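Local coordinates for acetyltransferase of GNAT family (PDB 3D8P), which probably transfers the acetyl group of acetyl-coenzyme A to an acceptor that has not been established, at residues S23-E28 / D36-L41; H46-S51 / A80-F85; W56-I59 / I65-T68; I33-D36 / L41-I44. All blocks are in the same frame, centred on the assembly; numbering follows the deposited sequence.

Contact 1. Residues S23-E28 / D36-L41. With CA (calcium ion), chain C.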
loop_
_atom_site.group_PDB
_atom_site.type_symbol
_atom_site.label_atom_id
_atom_site.label_comp_id
_atom_site.label_asym_id
_atom_site.label_seq_id
_atom_site.Cartn_x
_atom_site.Cartn_y
_atom_site.Cartn_z
ATOM N N SER A 23 -6.324 -11.844 6.505
ATOM C CA SER A 23 -7.202 -12.820 5.829
ATOM C C SER A 23 -6.824 -12.955 4.349
ATOM O O SER A 23 -6.763 -14.060 3.829
ATOM C CB SER A 23 -8.697 -12.462 5.969
ATOM O OG SER A 23 -9.016 -11.288 5.214
ATOM N N ILE A 24 -6.563 -11.829 3.684
ATOM C CA ILE A 24 -6.107 -11.838 2.290
ATOM C C ILE A 24 -4.740 -12.535 2.136
ATOM O O ILE A 24 -4.581 -13.430 1.299
ATOM C CB ILE A 24 -6.036 -10.381 1.716
ATOM C CG1 ILE A 24 -7.440 -9.738 1.683
ATOM C CG2 ILE A 24 -5.416 -10.380 0.296
ATOM C CD1 ILE A 24 -7.425 -8.279 1.234
ATOM N N GLN A 25 -3.757 -12.090 2.916
ATOM C CA GLN A 25 -2.395 -12.647 2.899
ATOM C C GLN A 25 -2.344 -14.152 3.150
ATOM O O GLN A 25 -1.705 -14.902 2.386
ATOM C CB GLN A 25 -1.535 -11.997 3.988
ATOM C CG GLN A 25 -1.000 -10.635 3.680
ATOM C CD GLN A 25 -0.385 -9.973 4.906
ATOM O OE1 GLN A 25 -0.677 -10.352 6.039
ATOM N NE2 GLN A 25 0.448 -8.971 4.686
ATOM N N LYS A 26 -3.009 -14.580 4.229
ATOM C CA LYS A 26 -2.906 -15.962 4.725
ATOM C C LYS A 26 -3.914 -16.918 4.129
ATOM O O LYS A 26 -3.583 -18.059 3.824
ATOM C CB LYS A 26 -3.060 -15.999 6.252
ATOM C CG LYS A 26 -2.043 -15.128 7.002
ATOM C CD LYS A 26 -2.171 -15.211 8.533
ATOM C CE LYS A 26 -1.803 -16.591 9.084
ATOM N NZ LYS A 26 -0.401 -16.978 8.746
ATOM N N ASN A 27 -5.156 -16.469 4.011
ATOM C CA ASN A 27 -6.217 -17.332 3.514
ATOM C C ASN A 27 -6.266 -17.398 2.005
ATOM O O ASN A 27 -6.354 -18.490 1.437
ATOM C CB ASN A 27 -7.592 -16.907 4.042
ATOM C CG ASN A 27 -7.716 -17.054 5.552
ATOM O OD1 ASN A 27 -7.150 -17.976 6.159
ATOM N ND2 ASN A 27 -8.486 -16.159 6.162
ATOM N N GLU A 28 -6.211 -16.242 1.352
ATOM C CA GLU A 28 -6.365 -16.204 -0.109
ATOM C C GLU A 28 -5.068 -16.471 -0.872
ATOM O O GLU A 28 -5.082 -17.190 -1.876
ATOM C CB GLU A 28 -6.976 -14.874 -0.570
ATOM C CG GLU A 28 -7.004 -14.687 -2.096
ATOM C CD GLU A 28 -7.594 -13.353 -2.531
ATOM O OE1 GLU A 28 -7.712 -12.426 -1.690
ATOM O OE2 GLU A 28 -7.931 -13.238 -3.730
ATOM N N ASP A 36 2.628 -10.902 13.970
ATOM C CA ASP A 36 3.870 -10.482 14.613
ATOM C C ASP A 36 5.030 -10.283 13.627
ATOM O O ASP A 36 6.101 -9.847 14.053
ATOM C CB ASP A 36 4.215 -11.367 15.846
ATOM C CG ASP A 36 4.556 -12.820 15.485
ATOM O OD1 ASP A 36 4.974 -13.062 14.339
ATOM O OD2 ASP A 36 4.428 -13.722 16.356
ATOM N N ASP A 37 4.811 -10.568 12.338
ATOM C CA ASP A 37 5.759 -10.220 11.278
ATOM C C ASP A 37 5.528 -8.800 10.782
ATOM O O ASP A 37 6.335 -8.269 10.019
ATOM C CB ASP A 37 5.625 -11.174 10.081
ATOM C CG ASP A 37 6.019 -12.606 10.420
ATOM O OD1 ASP A 37 7.040 -12.790 11.116
ATOM O OD2 ASP A 37 5.324 -13.555 9.986
ATOM N N GLN A 38 4.443 -8.163 11.229
ATOM C CA GLN A 38 4.031 -6.876 10.668
ATOM C C GLN A 38 3.758 -5.851 11.754
ATOM O O GLN A 38 2.656 -5.309 11.831
ATOM C CB GLN A 38 2.788 -7.094 9.809
ATOM C CG GLN A 38 2.950 -8.286 8.841
ATOM C CD GLN A 38 1.758 -8.501 7.944
ATOM O OE1 GLN A 38 1.566 -7.776 6.971
ATOM N NE2 GLN A 38 0.967 -9.518 8.251
ATOM N N PRO A 39 4.780 -5.554 12.583
ATOM C CA PRO A 39 4.603 -4.585 13.668
ATOM C C PRO A 39 4.143 -3.190 13.237
ATOM O O PRO A 39 3.518 -2.514 14.029
ATOM C CB PRO A 39 5.994 -4.534 14.328
ATOM C CG PRO A 39 6.958 -5.122 13.273
ATOM C CD PRO A 39 6.155 -6.122 12.554
ATOM N N ASP A 40 4.443 -2.748 12.015
ATOM C CA ASP A 40 4.001 -1.419 11.560
ATOM C C ASP A 40 2.501 -1.278 11.673
ATOM O O ASP A 40 2.026 -0.198 11.983
ATOM C CB ASP A 40 4.449 -1.069 10.120
ATOM C CG ASP A 40 4.054 -2.125 9.097
ATOM O OD1 ASP A 40 4.418 -3.301 9.310
ATOM O OD2 ASP A 40 3.434 -1.758 8.061
ATOM N N LEU A 41 1.770 -2.373 11.464
ATOM C CA LEU A 41 0.315 -2.360 11.595
ATOM C C LEU A 41 -0.186 -2.138 13.037
ATOM O O LEU A 41 -1.327 -1.769 13.233
ATOM C CB LEU A 41 -0.289 -3.642 11.022
ATOM C CG LEU A 41 -0.058 -3.972 9.556
ATOM C CD1 LEU A 41 -0.778 -5.292 9.200
ATOM C CD2 LEU A 41 -0.496 -2.797 8.658
HETATM CA CA CA C . 5.694 -14.873 12.535
#

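Contact 2. Residues H46-S51 / A80-F85. With EDO (1,2-ethanediol), chain G; EDO (1,2-ethanediol), chain F.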
loop_
_atom_site.group_PDB
_atom_site.type_symbol
_atom_site.label_atom_id
_atom_site.label_comp_id
_atom_site.label_asym_id
_atom_site.label_seq_id
_atom_site.Cartn_x
_atom_site.Cartn_y
_atom_site.Cartn_z
ATOM N N HIS A 46 1.649 6.217 14.146
ATOM C CA HIS A 46 3.042 6.464 14.376
ATOM C C HIS A 46 3.900 6.120 13.152
ATOM O O HIS A 46 4.709 6.936 12.703
ATOM C CB HIS A 46 3.526 5.703 15.593
ATOM C CG HIS A 46 4.983 5.852 15.833
ATOM N ND1 HIS A 46 5.891 4.884 15.473
ATOM C CD2 HIS A 46 5.702 6.877 16.347
ATOM C CE1 HIS A 46 7.111 5.302 15.765
ATOM N NE2 HIS A 46 7.022 6.501 16.312
ATOM N N ASN A 47 3.705 4.929 12.598
ATOM C CA ASN A 47 4.563 4.482 11.478
ATOM C C ASN A 47 4.284 5.149 10.136
ATOM O O ASN A 47 5.207 5.301 9.357
ATOM C CB ASN A 47 4.530 2.961 11.306
ATOM C CG ASN A 47 5.006 2.239 12.540
ATOM O OD1 ASN A 47 4.343 1.337 13.022
ATOM N ND2 ASN A 47 6.113 2.684 13.098
ATOM N N TYR A 48 3.047 5.569 9.890
ATOM C CA TYR A 48 2.651 6.138 8.587
ATOM C C TYR A 48 2.264 7.597 8.648
ATOM O O TYR A 48 2.831 8.392 7.925
ATOM C CB TYR A 48 1.485 5.348 7.974
ATOM C CG TYR A 48 1.865 3.948 7.577
ATOM C CD1 TYR A 48 2.368 3.681 6.302
ATOM C CD2 TYR A 48 1.746 2.885 8.476
ATOM C CE1 TYR A 48 2.730 2.373 5.922
ATOM C CE2 TYR A 48 2.100 1.602 8.121
ATOM C CZ TYR A 48 2.595 1.354 6.819
ATOM O OH TYR A 48 2.948 0.081 6.433
ATOM N N LEU A 49 1.307 7.947 9.507
ATOM C CA LEU A 49 0.769 9.294 9.526
ATOM C C LEU A 49 1.695 10.320 10.153
ATOM O O LEU A 49 1.859 11.389 9.602
ATOM C CB LEU A 49 -0.606 9.333 10.198
ATOM C CG LEU A 49 -1.661 8.347 9.668
ATOM C CD1 LEU A 49 -3.052 8.654 10.265
ATOM C CD2 LEU A 49 -1.697 8.310 8.143
ATOM N N ASN A 50 2.320 9.991 11.278
ATOM C CA ASN A 50 3.146 10.946 12.009
ATOM C C ASN A 50 4.544 11.101 11.458
ATOM O O ASN A 50 5.275 12.013 11.853
ATOM C CB ASN A 50 3.257 10.540 13.484
ATOM C CG ASN A 50 1.952 10.652 14.219
ATOM O OD1 ASN A 50 0.974 11.201 13.691
ATOM N ND2 ASN A 50 1.919 10.141 15.465
ATOM N N SER A 51 4.906 10.183 10.568
ATOM C CA SER A 51 6.227 10.101 9.993
ATOM C C SER A 51 6.307 10.796 8.655
ATOM O O SER A 51 7.317 10.711 8.006
ATOM C CB SER A 51 6.584 8.620 9.785
ATOM O OG SER A 51 5.698 7.962 8.864
ATOM N N ALA A 80 7.868 4.943 -0.459
ATOM C CA ALA A 80 7.584 3.538 -0.654
ATOM C C ALA A 80 6.109 3.220 -0.383
ATOM O O ALA A 80 5.556 3.580 0.680
ATOM C CB ALA A 80 8.477 2.697 0.231
ATOM N N LEU A 81 5.493 2.523 -1.336
ATOM C CA LEU A 81 4.107 2.061 -1.215
ATOM C C LEU A 81 4.082 0.793 -0.354
ATOM O O LEU A 81 4.951 -0.056 -0.475
ATOM C CB LEU A 81 3.492 1.816 -2.588
ATOM C CG LEU A 81 1.979 1.898 -2.728
ATOM C CD1 LEU A 81 1.489 3.354 -2.590
ATOM C CD2 LEU A 81 1.500 1.320 -4.064
ATOM N N LYS A 82 3.111 0.721 0.550
ATOM C CA LYS A 82 2.951 -0.388 1.461
ATOM C C LYS A 82 1.501 -0.807 1.621
ATOM O O LYS A 82 0.581 -0.010 1.440
ATOM C CB LYS A 82 3.509 -0.033 2.831
ATOM C CG LYS A 82 4.950 0.483 2.793
ATOM C CD LYS A 82 5.792 -0.091 3.888
ATOM C CE LYS A 82 6.379 -1.414 3.479
ATOM N NZ LYS A 82 7.485 -1.235 2.488
ATOM N N LYS A 83 1.318 -2.098 1.901
ATOM C CA LYS A 83 0.027 -2.675 2.307
ATOM C C LYS A 83 -1.137 -2.278 1.422
ATOM O O LYS A 83 -2.162 -1.809 1.926
ATOM C CB LYS A 83 -0.279 -2.283 3.770
ATOM C CG LYS A 83 0.836 -2.535 4.771
ATOM C CD LYS A 83 1.220 -4.006 4.953
ATOM C CE LYS A 83 2.395 -4.126 5.937
ATOM N NZ LYS A 83 3.049 -5.448 5.949
HETATM N N MSE A 84 -0.978 -2.439 0.112
HETATM C CA MSE A 84 -2.079 -2.227 -0.809
HETATM C C MSE A 84 -2.871 -3.525 -0.993
HETATM O O MSE A 84 -2.334 -4.540 -1.413
HETATM C CB MSE A 84 -1.635 -1.684 -2.155
HETATM C CG MSE A 84 -2.863 -1.277 -2.972
HETATM SE SE MSE A 84 -2.410 -0.571 -4.678
HETATM C CE MSE A 84 -4.178 0.018 -5.098
ATOM N N PHE A 85 -4.141 -3.474 -0.629
ATOM C CA PHE A 85 -5.032 -4.630 -0.640
ATOM C C PHE A 85 -6.436 -4.181 -1.006
ATOM O O PHE A 85 -6.833 -3.078 -0.656
ATOM C CB PHE A 85 -5.067 -5.310 0.724
ATOM C CG PHE A 85 -3.816 -6.015 1.073
ATOM C CD1 PHE A 85 -3.578 -7.308 0.613
ATOM C CD2 PHE A 85 -2.871 -5.410 1.872
ATOM C CE1 PHE A 85 -2.402 -7.981 0.927
ATOM C CE2 PHE A 85 -1.675 -6.076 2.170
ATOM C CZ PHE A 85 -1.453 -7.357 1.695
HETATM C C1 EDO G . 3.562 -2.688 -2.116
HETATM O O1 EDO G . 3.907 -3.781 -1.277
HETATM C C2 EDO G . 2.165 -2.188 -1.812
HETATM O O2 EDO G . 1.452 -3.279 -1.253
HETATM C C1 EDO F . -0.020 -6.645 -2.042
HETATM O O1 EDO F . 0.236 -5.540 -1.159
HETATM C C2 EDO F . 0.248 -6.259 -3.485
HETATM O O2 EDO F . 1.655 -6.038 -3.698
#

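Contact 3. Residues W56-I59 / I65-T68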
loop_
_atom_site.group_PDB
_atom_site.type_symbol
_atom_site.label_atom_id
_atom_site.label_comp_id
_atom_site.label_asym_id
_atom_site.label_seq_id
_atom_site.Cartn_x
_atom_site.Cartn_y
_atom_site.Cartn_z
ATOM N N TRP A 56 -4.542 5.285 3.767
ATOM C CA TRP A 56 -5.910 5.515 3.326
ATOM C C TRP A 56 -6.694 4.212 3.319
ATOM O O TRP A 56 -6.137 3.128 3.087
ATOM C CB TRP A 56 -5.931 6.119 1.917
ATOM C CG TRP A 56 -5.125 7.379 1.760
ATOM C CD1 TRP A 56 -3.894 7.494 1.155
ATOM C CD2 TRP A 56 -5.476 8.699 2.205
ATOM N NE1 TRP A 56 -3.464 8.796 1.207
ATOM C CE2 TRP A 56 -4.412 9.558 1.841
ATOM C CE3 TRP A 56 -6.590 9.241 2.864
ATOM C CZ2 TRP A 56 -4.428 10.925 2.112
ATOM C CZ3 TRP A 56 -6.606 10.588 3.141
ATOM C CH2 TRP A 56 -5.520 11.420 2.775
ATOM N N LEU A 57 -7.985 4.329 3.603
ATOM C CA LEU A 57 -8.897 3.196 3.572
ATOM C C LEU A 57 -9.994 3.467 2.570
ATOM O O LEU A 57 -10.564 4.554 2.547
ATOM C CB LEU A 57 -9.559 2.988 4.938
ATOM C CG LEU A 57 -8.622 2.859 6.130
ATOM C CD1 LEU A 57 -9.420 2.722 7.400
ATOM C CD2 LEU A 57 -7.660 1.675 5.937
ATOM N N ALA A 58 -10.294 2.467 1.752
ATOM C CA ALA A 58 -11.481 2.487 0.914
ATOM C C ALA A 58 -12.529 1.792 1.768
ATOM O O ALA A 58 -12.290 0.679 2.280
ATOM C CB ALA A 58 -11.251 1.749 -0.376
ATOM N N ILE A 59 -13.672 2.461 1.952
ATOM C CA ILE A 59 -14.719 1.953 2.797
ATOM C C ILE A 59 -16.062 1.932 2.058
ATOM O O ILE A 59 -16.329 2.749 1.181
ATOM C CB ILE A 59 -14.811 2.768 4.133
ATOM C CG1 ILE A 59 -15.202 4.230 3.869
ATOM C CG2 ILE A 59 -13.482 2.695 4.914
ATOM C CD1 ILE A 59 -15.577 5.032 5.138
ATOM N N ILE A 65 -13.866 -1.561 5.853
ATOM C CA ILE A 65 -12.716 -1.556 4.970
ATOM C C ILE A 65 -12.918 -2.527 3.831
ATOM O O ILE A 65 -13.207 -3.702 4.060
ATOM C CB ILE A 65 -11.388 -1.953 5.745
ATOM C CG1 ILE A 65 -11.073 -0.914 6.829
ATOM C CG2 ILE A 65 -10.206 -2.095 4.744
ATOM C CD1 ILE A 65 -9.941 -1.258 7.780
ATOM N N VAL A 66 -12.802 -2.018 2.600
ATOM C CA VAL A 66 -12.807 -2.858 1.406
ATOM C C VAL A 66 -11.477 -2.693 0.626
ATOM O O VAL A 66 -11.225 -3.412 -0.327
ATOM C CB VAL A 66 -14.086 -2.651 0.499
ATOM C CG1 VAL A 66 -15.370 -2.999 1.261
ATOM C CG2 VAL A 66 -14.157 -1.252 -0.100
ATOM N N GLY A 67 -10.618 -1.768 1.068
ATOM C CA GLY A 67 -9.328 -1.575 0.496
ATOM C C GLY A 67 -8.398 -0.751 1.379
ATOM O O GLY A 67 -8.840 0.039 2.244
ATOM N N THR A 68 -7.097 -0.925 1.155
ATOM C CA THR A 68 -6.087 -0.231 1.937
ATOM C C THR A 68 -4.915 0.188 1.070
ATOM O O THR A 68 -4.642 -0.424 0.022
ATOM C CB THR A 68 -5.526 -1.129 3.113
ATOM O OG1 THR A 68 -4.869 -2.274 2.574
ATOM C CG2 THR A 68 -6.650 -1.584 4.080
#

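Contact 4. Residues I33-D36 / L41-I44. With CA (calcium ion), chain C.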
loop_
_atom_site.group_PDB
_atom_site.type_symbol
_atom_site.label_atom_id
_atom_site.label_comp_id
_atom_site.label_asym_id
_atom_site.label_seq_id
_atom_site.Cartn_x
_atom_site.Cartn_y
_atom_site.Cartn_z
ATOM N N ILE A 33 3.074 -15.659 6.617
ATOM C CA ILE A 33 3.261 -14.367 7.283
ATOM C C ILE A 33 2.185 -14.278 8.333
ATOM O O ILE A 33 1.098 -14.831 8.159
ATOM C CB ILE A 33 3.088 -13.200 6.299
ATOM C CG1 ILE A 33 3.723 -11.931 6.872
ATOM C CG2 ILE A 33 1.585 -13.022 5.945
ATOM C CD1 ILE A 33 3.839 -10.757 5.885
ATOM N N ASP A 34 2.458 -13.610 9.439
ATOM C CA ASP A 34 1.388 -13.444 10.414
ATOM C C ASP A 34 1.427 -12.087 11.087
ATOM O O ASP A 34 2.116 -11.212 10.610
ATOM C CB ASP A 34 1.277 -14.657 11.365
ATOM C CG ASP A 34 2.546 -14.969 12.071
ATOM O OD1 ASP A 34 3.392 -14.071 12.163
ATOM O OD2 ASP A 34 2.690 -16.117 12.533
ATOM N N ARG A 35 0.657 -11.885 12.149
ATOM C CA ARG A 35 0.556 -10.555 12.734
ATOM C C ARG A 35 1.872 -10.028 13.307
ATOM O O ARG A 35 2.217 -8.857 13.115
ATOM C CB ARG A 35 -0.545 -10.548 13.787
ATOM C CG ARG A 35 -0.660 -9.253 14.564
ATOM C CD ARG A 35 -1.952 -9.196 15.309
ATOM N NE ARG A 35 -2.066 -7.940 16.029
ATOM C CZ ARG A 35 -3.212 -7.417 16.448
ATOM N NH1 ARG A 35 -4.374 -8.034 16.230
ATOM N NH2 ARG A 35 -3.201 -6.257 17.079
ATOM N N ASP A 36 2.628 -10.902 13.970
ATOM C CA ASP A 36 3.870 -10.482 14.613
ATOM C C ASP A 36 5.030 -10.283 13.627
ATOM O O ASP A 36 6.101 -9.847 14.053
ATOM C CB ASP A 36 4.215 -11.367 15.846
ATOM C CG ASP A 36 4.556 -12.820 15.485
ATOM O OD1 ASP A 36 4.974 -13.062 14.339
ATOM O OD2 ASP A 36 4.428 -13.722 16.356
ATOM N N LEU A 41 1.770 -2.373 11.464
ATOM C CA LEU A 41 0.315 -2.360 11.595
ATOM C C LEU A 41 -0.186 -2.138 13.037
ATOM O O LEU A 41 -1.327 -1.769 13.233
ATOM C CB LEU A 41 -0.289 -3.642 11.022
ATOM C CG LEU A 41 -0.058 -3.972 9.556
ATOM C CD1 LEU A 41 -0.778 -5.292 9.200
ATOM C CD2 LEU A 41 -0.496 -2.797 8.658
ATOM N N GLU A 42 0.664 -2.345 14.037
ATOM C CA GLU A 42 0.284 -2.141 15.431
ATOM C C GLU A 42 0.178 -0.659 15.800
ATOM O O GLU A 42 -0.484 -0.311 16.781
ATOM C CB GLU A 42 1.320 -2.784 16.386
ATOM C CG GLU A 42 1.483 -4.289 16.266
ATOM C CD GLU A 42 0.186 -5.069 16.483
ATOM O OE1 GLU A 42 -0.773 -4.536 17.097
ATOM O OE2 GLU A 42 0.134 -6.240 16.043
ATOM N N ASN A 43 0.882 0.189 15.051
ATOM C CA ASN A 43 0.979 1.608 15.345
ATOM C C ASN A 43 0.950 2.375 13.984
ATOM O O ASN A 43 1.960 2.915 13.600
ATOM C CB ASN A 43 2.325 1.960 16.111
ATOM C CG ASN A 43 2.667 1.038 17.386
ATOM O OD1 ASN A 43 3.147 -0.102 17.259
ATOM N ND2 ASN A 43 2.552 1.622 18.594
ATOM N N ILE A 44 -0.181 2.405 13.269
ATOM C CA ILE A 44 -0.274 3.035 11.939
ATOM C C ILE A 44 -0.076 4.537 12.011
ATOM O O ILE A 44 0.633 5.085 11.164
ATOM C CB ILE A 44 -1.632 2.733 11.142
ATOM C CG1 ILE A 44 -1.794 1.261 10.730
ATOM C CG2 ILE A 44 -1.736 3.551 9.858
ATOM C CD1 ILE A 44 -0.900 0.775 9.644
HETATM CA CA CA C . 5.694 -14.873 12.535
HETATM O O HOH W 1 2.404 -7.167 15.191
#

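Contact 1. Residues S23-E28 / D36-L41
Q25, near the end of helix 14-28, and Q38, in the loop that follows, face each other across a wide backbone gap, 11.6 Å from CA to CA. Two long side chains span it, each extended beyond CG and coming from opposite directions, and their terminal amides meet as a reciprocal pair. Q25 NE2 donates to Q38 OE1 at 2.8 Å in an almost straight bond (174° at the hydrogen), and the acceptor lies in the Q25 amide plane. The return bond, from Q38 NE2 to Q25 OE1 at 2.9 Å, is more bent, but it arrives on a lone pair in the Q25 carbonyl plane. Because the two amides are twisted 34° apart, the first bond is tilted from the carbonyl plane of Q38. In the GNAT fold this loop joins the first two helices, a region that in relatives commonly borders the acceptor side of the active site. Both glutamines are buried, and the Q38 amide has further partners: OE1 also accepts from K83 NZ, and NE2 also donates to D34 O. Just before Q38 the loop turns outward to the calcium ion, which D37 holds through OD1 and OD2, both at 2.9 Å.

Contact 2. Residues H46-S51 / A80-F85
Y48 OH is hydrogen-bonded to D40 OD2 of the preceding loop while it rests against the aliphatic parts of two successive lysines, K82 and K83. The contact sets helix 44-49 against strand 78-86, which by its order in the chain is the fourth strand of the GNAT fold. The tyrosine leaves the helix with CG anti to the carbonyl carbon (chi1 -67°), and its ring reaches the strand with its hydroxyl end. K82 CB lies in the ring plane, at the edge, 3.6 Å from Y48 OH, and K83 CG approaches the same oxygen at 3.8 Å. Both lysine chains run at about a right angle to the tyrosine. That of K82 bends repeatedly and carries its amine away from the helix, whereas that of K83 sends NZ to Q38 OE1. F55 meets the tyrosine ring edge-to-face. K83 has a left-handed backbone (phi 49°, psi 51°), consistent with the bulge that GNAT enzymes commonly carry in this strand, beside the acetyl-coenzyme A site. Two 1,2-ethanediol molecules, probably from the crystallisation liquor, are bound along the strand at M84, the residue after K83. M84, a selenomethionine here, donates from N to O2 of one at 2.9 Å, and O1 of the other donates to M84 O at 2.8 Å. Between them the diols also bond G118 O, T119 OG1 and Y130 OH, so they occupy the region where this strand meets strand 114-119. O1 of the second diol stands over one face of the F85 ring, offset toward the rim, 3.8 Å from F85 CZ.

Contact 3. Residues W56-I59 / I65-T68
A beta hairpin of the central GNAT sheet, strands 54-59 and 65-73, is joined here with a shift of register. L57 pairs with T68 as a non-hydrogen-bonded antiparallel pair and A58 with G67 as a hydrogen-bonded one, whereas I59 faces I65 where an unbroken register would give V66. The extra residue is V66. A58 O consequently takes two donors from the same face of its carbonyl plane: V66 N at 2.8 Å in a nearly straight bond (172° at the hydrogen), and G67 N, longer at 3.2 Å and more bent. A58 N donates in return to G67 O at 2.9 Å. On the face bearing L57, I65 and T68, the leucine forks over its neighbours. Its CD1 meets I65 CD1 at 4.0 Å, and its CD2 reaches T68 CG2 at 3.9 Å. L17 and F20 of helix 14-28 pack on I65 and T68 from this side. On the other face A58 CB lies 3.9 Å from G67 CA, where there is no side chain, and I95 and L99 of helix 95-109 close over the alanine. A chi1 of -61° puts V66 CG2 between its backbone N and carbonyl carbon, against A58 O at 3.6 Å. Two successive residues facing one, both amides on a single carbonyl oxygen, define a classic beta bulge.

Contact 4. Residues I33-D36 / L41-I44
R35 extends its side chain to E42 across the turn that separates residues 33-36 from 41-44. From CB the chain leaves with CG anti to the backbone N (chi1 174°) and stays extended to NE. Carbon contact with the carboxylate starts at CG, 3.4 Å from E42 OE2, and CD passes the same oxygen slightly farther out. NE then donates to E42 OE2 at 2.8 Å, and beyond CZ the NH2 group donates to E42 OE1 at 3.0 Å. This is the side-on, two-nitrogen grip: the guanidinium and carboxylate planes are only 17° apart, and each oxygen accepts on its syn lone pair. The remaining nitrogen, NH1, forms a salt bridge with E15 of helix 14-28. E42 reaches this position by bending at chi2 (-57°). A water donates to both E42 OE2, at 2.6 Å, and R35 O, at 2.7 Å, tying the carboxylate to the arginine backbone as well. D34 and D36, on either side of R35 in sequence, send their OD1 atoms to the calcium ion, D34 OD1 at 2.5 Å. With carboxylates of E15 and E42 both engaging it, the guanidinium is fixed in rotation, and this surface salt bridge is probably fully ionised.

How the contacts relate
Contacts 1 and 4 share D36 and L41 and lie 7 Å apart between centres; together their segments supply D34, D36 and D37 to one calcium ion, and K26 NZ to I33 O (2.7 Å) joins them again. Contact 2 meets contact 1 where K83 CE packs 3.3 Å from D40 OD2, which links the calcium loop to strand 78-86, although the K83 side chain is about 12 Å from the metal. Contact 3 adjoins contact 2 within the sheet, through T68 N to F85 O at 2.8 Å, but lies about 17 Å from contact 4 between centres. The diol-bearing strand of contact 2, probably beside the acetyl-coenzyme A site, thus touches both the hairpin and the calcium loop.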